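Local structure of Alpha/beta hydrolase fold protein (Chitinophaga pinensis, 4PW0) at residues Y26-L31 with L93-A98; S35-I40 with M126-I131; I165-S170 with F265-E270. The protein probably hydrolyses an ester or related bond, as many enzymes of the alpha/beta hydrolase fold do, although its natural substrate is not established. One frame throughout, in Å; residues are numbered along the deposited sequence. Where two conformers were deposited one is given.

In the fold
Interactions 1 and 2 both belong to the central sheet and its packing, and their centres lie about 13 Å apart. They touch where helix 85-98 packs on the turn just before strand 127-133, with Leu93 CD2 4.0 Å from SE of the selenomethionine Met126. Interaction 3 lies apart, its centre about 28 Å from that of interaction 1 and about 25 Å from that of interaction 2, with no atoms touching. It is the one at the presumed active site: Ser110, on what looks like a nucleophile elbow (GxSxG), probably forms a triad with His262 and Asp234, and Phe166 touches residues of this group. Ile131 of interaction 2 lies near the elbow without reaching it.

Interaction 1 (Y26-L31 with L93-A98); sequences YAYRSL and LEFITA
Tyr26 and Phe95 pack closely, with Tyr28 joining them in an aromatic cluster between strand 24-31 and helix 85-98. The contact is chiefly apolar. Phe95 CB stands above the middle of the Tyr26 ring, 3.9 Å from its centroid and almost on the ring normal, a CH-pi contact. With CG anti to the backbone N (chi1 161°), the Phe95 ring runs on toward the strand, so that CD1 meets Tyr26 CB at 3.5 Å and the far atom CZ meets Tyr28 CB at 3.6 Å. Both ring pairs are oblique, the Phe95 plane lying 36° from that of Tyr26 and more steeply inclined to that of Tyr28.

The polar part is a single hydrogen bond at the far end of Tyr26. In one of the two conformers modelled for Glu94, Tyr26 OH donates to the anti lone pair of Glu94 OE2 at 2.7 Å, with OE2 near the plane of the ring and the carboxylate turned 86° to it. In that conformer Glu94 OE1 takes a second bond from Asn22 ND2, which would steady the carboxylate.

Strand 24-31 runs between strands 17-21 and 66-69; helix 85-98 packs against all three, Phe95 touching Ile19 and stacking on Phe69.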
loop_
_atom_site.group_PDB
_atom_site.type_symbol
_atom_site.label_atom_id
_atom_site.label_comp_id
_atom_site.label_asym_id
_atom_site.label_seq_id
_atom_site.Cartn_x
_atom_site.Cartn_y
_atom_site.Cartn_z
ATOM N N TYR A 26 -19.457 -12.579 -26.878
ATOM C CA TYR A 26 -18.756 -12.352 -25.595
ATOM C C TYR A 26 -19.657 -12.703 -24.431
ATOM O O TYR A 26 -20.787 -12.190 -24.340
ATOM C CB TYR A 26 -18.290 -10.911 -25.478
ATOM C CG TYR A 26 -17.171 -10.538 -26.415
ATOM C CD1 TYR A 26 -15.830 -10.702 -26.051
ATOM C CD2 TYR A 26 -17.435 -9.993 -27.654
ATOM C CE1 TYR A 26 -14.819 -10.356 -26.903
ATOM C CE2 TYR A 26 -16.408 -9.626 -28.521
ATOM C CZ TYR A 26 -15.091 -9.793 -28.137
ATOM O OH TYR A 26 -14.032 -9.504 -28.975
ATOM N N ALA A 27 -19.135 -13.551 -23.539
ATOM C CA ALA A 27 -19.782 -13.904 -22.305
ATOM C C ALA A 27 -19.305 -12.963 -21.174
ATOM O O ALA A 27 -18.109 -12.664 -21.043
ATOM C CB ALA A 27 -19.473 -15.352 -21.933
ATOM N N TYR A 28 -20.247 -12.508 -20.346
ATOM C CA TYR A 28 -19.926 -11.588 -19.286
ATOM C C TYR A 28 -20.944 -11.656 -18.179
ATOM O O TYR A 28 -22.024 -12.259 -18.328
ATOM C CB TYR A 28 -19.810 -10.162 -19.826
ATOM C CG TYR A 28 -21.136 -9.538 -20.222
ATOM C CD1 TYR A 28 -21.701 -9.808 -21.463
ATOM C CD2 TYR A 28 -21.815 -8.679 -19.369
ATOM C CE1 TYR A 28 -22.912 -9.205 -21.836
ATOM C CE2 TYR A 28 -23.020 -8.107 -19.721
ATOM C CZ TYR A 28 -23.542 -8.369 -20.971
ATOM O OH TYR A 28 -24.759 -7.783 -21.299
ATOM N N ARG A 29 -20.586 -11.061 -17.071
ATOM C CA ARG A 29 -21.489 -10.840 -15.943
ATOM C C ARG A 29 -21.376 -9.431 -15.427
ATOM O O ARG A 29 -20.313 -8.799 -15.474
ATOM C CB ARG A 29 -21.275 -11.869 -14.825
ATOM C CG ARG A 29 -21.284 -13.305 -15.255
ATOM C CD ARG A 29 -21.172 -14.286 -14.116
ATOM N NE ARG A 29 -20.964 -15.632 -14.567
ATOM C CZ ARG A 29 -20.190 -16.544 -13.996
ATOM N NH1 ARG A 29 -19.480 -16.243 -12.903
ATOM N NH2 ARG A 29 -20.092 -17.726 -14.543
ATOM N N SER A 30 -22.489 -8.910 -14.941
ATOM C CA SER A 30 -22.557 -7.588 -14.366
ATOM C C SER A 30 -23.010 -7.723 -12.921
ATOM O O SER A 30 -24.065 -8.325 -12.627
ATOM C CB SER A 30 -23.490 -6.671 -15.155
ATOM O OG SER A 30 -23.480 -5.365 -14.650
ATOM N N LEU A 31 -22.165 -7.250 -12.015
ATOM C CA LEU A 31 -22.430 -7.309 -10.599
ATOM C C LEU A 31 -22.703 -5.958 -10.045
ATOM O O LEU A 31 -22.216 -4.930 -10.528
ATOM C CB LEU A 31 -21.257 -7.918 -9.831
ATOM C CG LEU A 31 -21.068 -9.423 -9.913
ATOM C CD1 LEU A 31 -20.852 -9.969 -11.300
ATOM C CD2 LEU A 31 -19.906 -9.838 -9.006
ATOM N N LEU A 93 -11.995 -3.778 -26.172
ATOM C CA LEU A 93 -12.604 -2.504 -26.465
ATOM C C LEU A 93 -13.863 -2.639 -27.324
ATOM O O LEU A 93 -14.837 -1.937 -27.071
ATOM C CB LEU A 93 -11.587 -1.591 -27.150
ATOM C CG LEU A 93 -10.567 -0.927 -26.227
ATOM C CD1 LEU A 93 -9.411 -0.342 -27.048
ATOM C CD2 LEU A 93 -11.228 0.125 -25.367
ATOM N N GLU A 94 -13.867 -3.565 -28.282
ATOM C CA GLU A 94 -15.083 -3.753 -29.104
ATOM C C GLU A 94 -16.227 -4.245 -28.204
ATOM O O GLU A 94 -17.372 -3.824 -28.337
ATOM C CB GLU A 94 -14.836 -4.647 -30.340
ATOM C CG GLU A 94 -14.763 -6.153 -30.133
ATOM C CD GLU A 94 -14.668 -6.997 -31.401
ATOM O OE1 GLU A 94 -14.620 -6.421 -32.518
ATOM O OE2 GLU A 94 -14.611 -8.249 -31.272
ATOM N N PHE A 95 -15.911 -5.112 -27.252
ATOM C CA PHE A 95 -16.881 -5.621 -26.303
ATOM C C PHE A 95 -17.429 -4.529 -25.415
ATOM O O PHE A 95 -18.646 -4.402 -25.262
ATOM C CB PHE A 95 -16.248 -6.755 -25.459
ATOM C CG PHE A 95 -16.973 -7.049 -24.184
ATOM C CD1 PHE A 95 -18.230 -7.627 -24.176
ATOM C CD2 PHE A 95 -16.392 -6.717 -22.957
ATOM C CE1 PHE A 95 -18.889 -7.850 -22.989
ATOM C CE2 PHE A 95 -17.052 -6.938 -21.780
ATOM C CZ PHE A 95 -18.320 -7.490 -21.789
ATOM N N ILE A 96 -16.547 -3.743 -24.806
ATOM C CA ILE A 96 -16.955 -2.746 -23.830
ATOM C C ILE A 96 -17.804 -1.675 -24.537
ATOM O O ILE A 96 -18.844 -1.246 -24.029
ATOM C CB ILE A 96 -15.716 -2.107 -23.194
ATOM C CG1 ILE A 96 -14.937 -3.149 -22.371
ATOM C CG2 ILE A 96 -16.116 -0.928 -22.345
ATOM C CD1 ILE A 96 -13.524 -2.699 -22.044
ATOM N N THR A 97 -17.346 -1.285 -25.731
ATOM C CA THR A 97 -18.088 -0.282 -26.476
ATOM C C THR A 97 -19.454 -0.823 -26.945
ATOM O O THR A 97 -20.435 -0.050 -26.931
ATOM C CB THR A 97 -17.257 0.317 -27.609
ATOM O OG1 THR A 97 -16.751 -0.726 -28.443
ATOM C CG2 THR A 97 -16.127 1.122 -27.043
ATOM N N ALA A 98 -19.556 -2.120 -27.253
ATOM C CA ALA A 98 -20.851 -2.740 -27.609
ATOM C C ALA A 98 -21.850 -2.688 -26.463
ATOM O O ALA A 98 -23.060 -2.631 -26.695
ATOM C CB ALA A 98 -20.684 -4.152 -28.110
#

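Interaction 2 (S35-I40 with M126-I131); sequences SDIPLI and MIRKII
Ile37 and Arg128 are brought together by an arginine chain that leaves the backbone with CG anti to N (chi1 -174°) and then bends at chi3 (65°), presenting a face of its guanidinium to the isoleucine. Ile37 lies across the arginine chain. Its CD1 lies 3.8 Å above the guanidinium plane, displaced toward the rim, while the other branch, CG2, approaches Arg128 NE to 4.0 Å. Lys129 CE covers the opposite face, 4.0 Å above the plane, so the flat group is held between two aliphatic surfaces. Its polar end is engaged by Asp105, which forms a salt bridge with Arg128 NH2.

The two segments are not adjacent in the sheet: strand 104-109 runs between strands 39-42 and 127-133, all three parallel, in the central sheet of the alpha/beta hydrolase fold. The contact therefore reaches across an intervening strand through side chains, with no hydrogen bond between the segments. On that middle strand, Asp105 OD1 also accepts from Lys129 N, whereas the main chain of Asp105 pairs with those of Pro38 and Ile40.

Farther along, Leu39 CD1 and Ile131 CD1 meet more loosely, at 4.4 Å. Ile131 is also packed by Phe272, Thr276, Phe279 and Leu280 of helix 269-282.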
loop_
_atom_site.group_PDB
_atom_site.type_symbol
_atom_site.label_atom_id
_atom_site.label_comp_id
_atom_site.label_asym_id
_atom_site.label_seq_id
_atom_site.Cartn_x
_atom_site.Cartn_y
_atom_site.Cartn_z
ATOM N N SER A 35 -24.117 1.679 -12.579
ATOM C CA SER A 35 -23.527 2.942 -12.138
ATOM C C SER A 35 -22.872 3.654 -13.312
ATOM O O SER A 35 -22.626 3.061 -14.366
ATOM C CB SER A 35 -22.538 2.718 -10.981
ATOM O OG SER A 35 -21.343 2.059 -11.398
ATOM N N ASP A 36 -22.591 4.932 -13.125
ATOM C CA ASP A 36 -22.135 5.774 -14.228
ATOM C C ASP A 36 -20.717 5.471 -14.685
ATOM O O ASP A 36 -20.386 5.666 -15.851
ATOM C CB ASP A 36 -22.192 7.242 -13.818
ATOM C CG ASP A 36 -23.590 7.831 -13.923
ATOM O OD1 ASP A 36 -24.543 7.195 -14.472
ATOM O OD2 ASP A 36 -23.710 8.965 -13.451
ATOM N N ILE A 37 -19.881 5.013 -13.760
ATOM C CA ILE A 37 -18.483 4.684 -14.077
ATOM C C ILE A 37 -18.236 3.255 -13.567
ATOM O O ILE A 37 -17.825 3.055 -12.414
ATOM C CB ILE A 37 -17.472 5.656 -13.483
ATOM C CG1 ILE A 37 -17.782 7.095 -13.919
ATOM C CG2 ILE A 37 -16.060 5.287 -13.916
ATOM C CD1 ILE A 37 -17.025 8.121 -13.117
ATOM N N PRO A 38 -18.511 2.267 -14.422
ATOM C CA PRO A 38 -18.336 0.884 -13.995
ATOM C C PRO A 38 -16.824 0.541 -13.885
ATOM O O PRO A 38 -15.976 1.239 -14.458
ATOM C CB PRO A 38 -18.971 0.066 -15.125
ATOM C CG PRO A 38 -19.721 1.049 -15.962
ATOM C CD PRO A 38 -19.029 2.357 -15.805
ATOM N N LEU A 39 -16.548 -0.554 -13.168
ATOM C CA LEU A 39 -15.197 -1.125 -13.096
ATOM C C LEU A 39 -15.202 -2.344 -14.001
ATOM O O LEU A 39 -15.957 -3.312 -13.769
ATOM C CB LEU A 39 -14.908 -1.552 -11.668
ATOM C CG LEU A 39 -13.560 -2.234 -11.483
ATOM C CD1 LEU A 39 -12.399 -1.305 -11.812
ATOM C CD2 LEU A 39 -13.446 -2.772 -10.064
ATOM N N ILE A 40 -14.363 -2.312 -15.021
ATOM C CA ILE A 40 -14.200 -3.447 -15.943
ATOM C C ILE A 40 -12.955 -4.250 -15.516
ATOM O O ILE A 40 -11.887 -3.681 -15.339
ATOM C CB ILE A 40 -13.980 -3.015 -17.406
ATOM C CG1 ILE A 40 -14.959 -1.908 -17.838
ATOM C CG2 ILE A 40 -14.064 -4.220 -18.346
ATOM C CD1 ILE A 40 -16.411 -2.301 -17.742
HETATM N N MSE A 126 -10.919 6.887 -22.453
HETATM C CA MSE A 126 -12.003 6.005 -22.038
HETATM C C MSE A 126 -11.817 5.452 -20.624
HETATM O O MSE A 126 -12.758 4.925 -20.056
HETATM C CB MSE A 126 -12.080 4.807 -22.990
HETATM C CG MSE A 126 -12.549 5.345 -24.360
HETATM SE SE MSE A 126 -12.710 3.878 -25.686
HETATM C CE MSE A 126 -14.350 3.527 -24.902
ATOM N N ILE A 127 -10.611 5.616 -20.054
ATOM C CA ILE A 127 -10.283 5.062 -18.730
ATOM C C ILE A 127 -10.120 6.207 -17.724
ATOM O O ILE A 127 -9.454 7.216 -18.018
ATOM C CB ILE A 127 -8.997 4.220 -18.821
ATOM C CG1 ILE A 127 -9.275 2.948 -19.637
ATOM C CG2 ILE A 127 -8.496 3.839 -17.425
ATOM C CD1 ILE A 127 -8.047 2.147 -19.972
ATOM N N ARG A 128 -10.705 6.039 -16.541
ATOM C CA ARG A 128 -10.513 6.953 -15.456
ATOM C C ARG A 128 -9.353 6.487 -14.543
ATOM O O ARG A 128 -8.269 7.084 -14.582
ATOM C CB ARG A 128 -11.812 7.151 -14.705
ATOM C CG ARG A 128 -11.684 8.225 -13.648
ATOM C CD ARG A 128 -12.914 8.373 -12.762
ATOM N NE ARG A 128 -13.157 7.193 -11.946
ATOM C CZ ARG A 128 -13.735 7.193 -10.749
ATOM N NH1 ARG A 128 -14.177 8.329 -10.195
ATOM N NH2 ARG A 128 -13.852 6.041 -10.079
ATOM N N LYS A 129 -9.588 5.427 -13.755
ATOM C CA LYS A 129 -8.534 4.922 -12.856
ATOM C C LYS A 129 -8.201 3.482 -13.224
ATOM O O LYS A 129 -9.023 2.751 -13.788
ATOM C CB LYS A 129 -9.021 4.961 -11.405
ATOM C CG LYS A 129 -9.344 6.385 -10.918
ATOM C CD LYS A 129 -9.727 6.419 -9.444
ATOM C CE LYS A 129 -10.212 7.745 -8.996
ATOM N NZ LYS A 129 -10.580 7.891 -7.593
ATOM N N ILE A 130 -6.988 3.091 -12.842
ATOM C CA ILE A 130 -6.431 1.787 -13.210
ATOM C C ILE A 130 -5.938 1.055 -11.960
ATOM O O ILE A 130 -5.220 1.632 -11.142
ATOM C CB ILE A 130 -5.231 1.981 -14.152
ATOM C CG1 ILE A 130 -5.637 2.797 -15.385
ATOM C CG2 ILE A 130 -4.561 0.678 -14.527
ATOM C CD1 ILE A 130 -4.453 3.168 -16.258
ATOM N N ILE A 131 -6.288 -0.236 -11.861
ATOM C CA ILE A 131 -5.716 -1.134 -10.842
ATOM C C ILE A 131 -4.966 -2.247 -11.572
ATOM O O ILE A 131 -5.532 -2.874 -12.470
ATOM C CB ILE A 131 -6.803 -1.738 -9.951
ATOM C CG1 ILE A 131 -7.625 -0.636 -9.291
ATOM C CG2 ILE A 131 -6.176 -2.668 -8.915
ATOM C CD1 ILE A 131 -9.046 -1.059 -8.996
#

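Interaction 3 (I165-S170 with F265-E270); sequences IFFEQS and FYQYPE
Gln267 OE1, set beside the Phe167 ring, is gripped by two donors: a water at 2.9 Å and Ser173 OG of helix 171-184. The same water donates to Phe166 O at 2.8 Å, bridging the last turn of helix 158-166 to helix 264-267. Ser173 OG in turn receives Glu168 N, and so ties the two segments together a second time. On the other side of the amide, Gln267 NE2 bonds to Asp259 O and, weakly, to Tyr268 OH. Held at both ends, the amide is fixed in its rotation, and its plane is turned only 15° from that of the Phe167 ring, with OE1 3.5 Å from Phe167 CD2; the ring and the glutamine chain run alongside one another, pointing opposite ways.

The apolar half centres on an edge-to-face pair. Tyr266 turns its edge to Phe166, with CE2 4.0 Å above the middle of that ring, the planes 86° apart and the centroids separated by 5.4 Å. Ile165 CG2 covers the opposite face of Phe166. The Phe167 ring touches Tyr266 CB through CZ, at 3.8 Å, and Gln267 CB through CE2.

Many alpha/beta hydrolases carry a helical cap inserted after the sixth strand of the sheet; segment 165-170 lies in the corresponding insertion here, between strands 127-133 and 226-231, and probably belongs to such a cap. Segment 265-270 follows closely after His262, the likely triad histidine, and the backbone of Phe166 bonds to that of Gly263, next to His262 in the chain.

Tyr266 OH bonds to Asn51 O, linking the ring to the loop that precedes helix 54-61.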
loop_
_atom_site.group_PDB
_atom_site.type_symbol
_atom_site.label_atom_id
_atom_site.label_comp_id
_atom_site.label_asym_id
_atom_site.label_seq_id
_atom_site.Cartn_x
_atom_site.Cartn_y
_atom_site.Cartn_z
ATOM N N ILE A 165 1.519 -21.681 -8.562
ATOM C CA ILE A 165 1.402 -20.480 -9.330
ATOM C C ILE A 165 1.101 -19.268 -8.478
ATOM O O ILE A 165 1.545 -18.166 -8.837
ATOM C CB ILE A 165 0.347 -20.648 -10.452
ATOM C CG1 ILE A 165 0.868 -21.640 -11.499
ATOM C CG2 ILE A 165 -0.050 -19.331 -11.083
ATOM C CD1 ILE A 165 2.036 -21.195 -12.376
ATOM N N PHE A 166 0.263 -19.406 -7.466
ATOM C CA PHE A 166 -0.324 -18.242 -6.810
ATOM C C PHE A 166 0.149 -17.927 -5.402
ATOM O O PHE A 166 -0.077 -16.818 -4.892
ATOM C CB PHE A 166 -1.858 -18.283 -6.824
ATOM C CG PHE A 166 -2.452 -18.140 -8.197
ATOM C CD1 PHE A 166 -2.363 -16.969 -8.909
ATOM C CD2 PHE A 166 -3.159 -19.196 -8.777
ATOM C CE1 PHE A 166 -2.949 -16.835 -10.135
ATOM C CE2 PHE A 166 -3.711 -19.074 -10.004
ATOM C CZ PHE A 166 -3.623 -17.880 -10.712
ATOM N N PHE A 167 0.779 -18.886 -4.722
ATOM C CA PHE A 167 1.051 -18.750 -3.281
ATOM C C PHE A 167 2.529 -18.964 -2.914
ATOM O O PHE A 167 3.267 -19.542 -3.708
ATOM C CB PHE A 167 0.084 -19.643 -2.449
ATOM C CG PHE A 167 -1.331 -19.143 -2.548
ATOM C CD1 PHE A 167 -2.144 -19.504 -3.621
ATOM C CD2 PHE A 167 -1.777 -18.209 -1.646
ATOM C CE1 PHE A 167 -3.363 -18.901 -3.779
ATOM C CE2 PHE A 167 -3.019 -17.617 -1.814
ATOM C CZ PHE A 167 -3.790 -17.978 -2.883
ATOM N N GLU A 168 2.892 -18.492 -1.730
ATOM C CA GLU A 168 4.211 -18.718 -1.173
ATOM C C GLU A 168 4.301 -20.108 -0.569
ATOM O O GLU A 168 3.318 -20.863 -0.547
ATOM C CB GLU A 168 4.570 -17.609 -0.176
ATOM C CG GLU A 168 5.602 -16.611 -0.683
ATOM C CD GLU A 168 7.032 -17.134 -0.797
ATOM O OE1 GLU A 168 7.964 -16.338 -1.107
ATOM O OE2 GLU A 168 7.276 -18.348 -0.530
ATOM N N GLN A 169 5.475 -20.432 -0.055
ATOM C CA GLN A 169 5.758 -21.789 0.384
ATOM C C GLN A 169 5.323 -22.093 1.817
ATOM O O GLN A 169 5.188 -23.278 2.201
ATOM C CB GLN A 169 7.251 -22.080 0.187
ATOM C CG GLN A 169 7.648 -22.101 -1.282
ATOM C CD GLN A 169 9.103 -22.424 -1.515
ATOM O OE1 GLN A 169 9.933 -22.274 -0.629
ATOM N NE2 GLN A 169 9.421 -22.879 -2.723
ATOM N N SER A 170 5.102 -21.079 2.639
ATOM C CA SER A 170 4.762 -21.223 4.003
ATOM C C SER A 170 3.390 -21.851 4.215
ATOM O O SER A 170 2.505 -21.760 3.350
ATOM C CB SER A 170 4.788 -19.876 4.710
ATOM O OG SER A 170 3.758 -19.066 4.203
ATOM N N PHE A 265 -3.738 -10.827 -4.083
ATOM C CA PHE A 265 -5.079 -10.383 -3.707
ATOM C C PHE A 265 -6.014 -11.539 -3.319
ATOM O O PHE A 265 -6.958 -11.322 -2.578
ATOM C CB PHE A 265 -5.712 -9.396 -4.694
ATOM C CG PHE A 265 -6.189 -9.901 -6.025
ATOM C CD1 PHE A 265 -5.878 -11.118 -6.575
ATOM C CD2 PHE A 265 -7.009 -9.042 -6.773
ATOM C CE1 PHE A 265 -6.358 -11.522 -7.827
ATOM C CE2 PHE A 265 -7.469 -9.446 -8.016
ATOM C CZ PHE A 265 -7.173 -10.671 -8.533
ATOM N N TYR A 266 -5.720 -12.766 -3.765
ATOM C CA TYR A 266 -6.421 -13.947 -3.262
ATOM C C TYR A 266 -6.017 -14.237 -1.844
ATOM O O TYR A 266 -6.817 -14.755 -1.041
ATOM C CB TYR A 266 -6.070 -15.152 -4.080
ATOM C CG TYR A 266 -6.560 -15.269 -5.487
ATOM C CD1 TYR A 266 -7.885 -14.991 -5.814
ATOM C CD2 TYR A 266 -5.778 -15.873 -6.438
ATOM C CE1 TYR A 266 -8.366 -15.272 -7.087
ATOM C CE2 TYR A 266 -6.230 -16.129 -7.718
ATOM C CZ TYR A 266 -7.555 -15.840 -8.032
ATOM O OH TYR A 266 -8.001 -16.147 -9.312
ATOM N N GLN A 267 -4.759 -13.936 -1.502
ATOM C CA GLN A 267 -4.280 -14.189 -0.146
ATOM C C GLN A 267 -4.896 -13.253 0.862
ATOM O O GLN A 267 -5.182 -13.667 2.006
ATOM C CB GLN A 267 -2.760 -14.141 -0.102
ATOM C CG GLN A 267 -2.215 -14.522 1.273
ATOM C CD GLN A 267 -0.767 -14.993 1.209
ATOM O OE1 GLN A 267 -0.325 -15.570 0.229
ATOM N NE2 GLN A 267 -0.033 -14.731 2.265
ATOM N N TYR A 268 -5.105 -11.979 0.478
ATOM C CA TYR A 268 -5.633 -10.962 1.362
ATOM C C TYR A 268 -6.775 -10.196 0.660
ATOM O O TYR A 268 -6.669 -9.012 0.365
ATOM C CB TYR A 268 -4.548 -9.970 1.774
ATOM C CG TYR A 268 -3.348 -10.624 2.458
ATOM C CD1 TYR A 268 -3.441 -11.151 3.734
ATOM C CD2 TYR A 268 -2.134 -10.691 1.813
ATOM C CE1 TYR A 268 -2.334 -11.746 4.324
ATOM C CE2 TYR A 268 -1.007 -11.257 2.406
ATOM C CZ TYR A 268 -1.094 -11.773 3.675
ATOM O OH TYR A 268 -0.001 -12.363 4.304
ATOM N N PRO A 269 -7.878 -10.885 0.385
ATOM C CA PRO A 269 -8.925 -10.277 -0.406
ATOM C C PRO A 269 -9.618 -9.109 0.286
ATOM O O PRO A 269 -10.026 -8.148 -0.387
ATOM C CB PRO A 269 -9.891 -11.449 -0.661
ATOM C CG PRO A 269 -9.694 -12.370 0.536
ATOM C CD PRO A 269 -8.183 -12.290 0.742
ATOM N N GLU A 270 -9.814 -9.180 1.597
ATOM C CA GLU A 270 -10.459 -8.077 2.285
ATOM C C GLU A 270 -9.571 -6.818 2.391
ATOM O O GLU A 270 -10.041 -5.674 2.271
ATOM C CB GLU A 270 -10.970 -8.523 3.645
ATOM C CG GLU A 270 -12.103 -9.521 3.492
ATOM C CD GLU A 270 -12.907 -9.733 4.743
ATOM O OE1 GLU A 270 -12.322 -9.786 5.840
ATOM O OE2 GLU A 270 -14.135 -9.864 4.595
HETATM O O HOH W 1 -0.163 -15.137 -2.608
#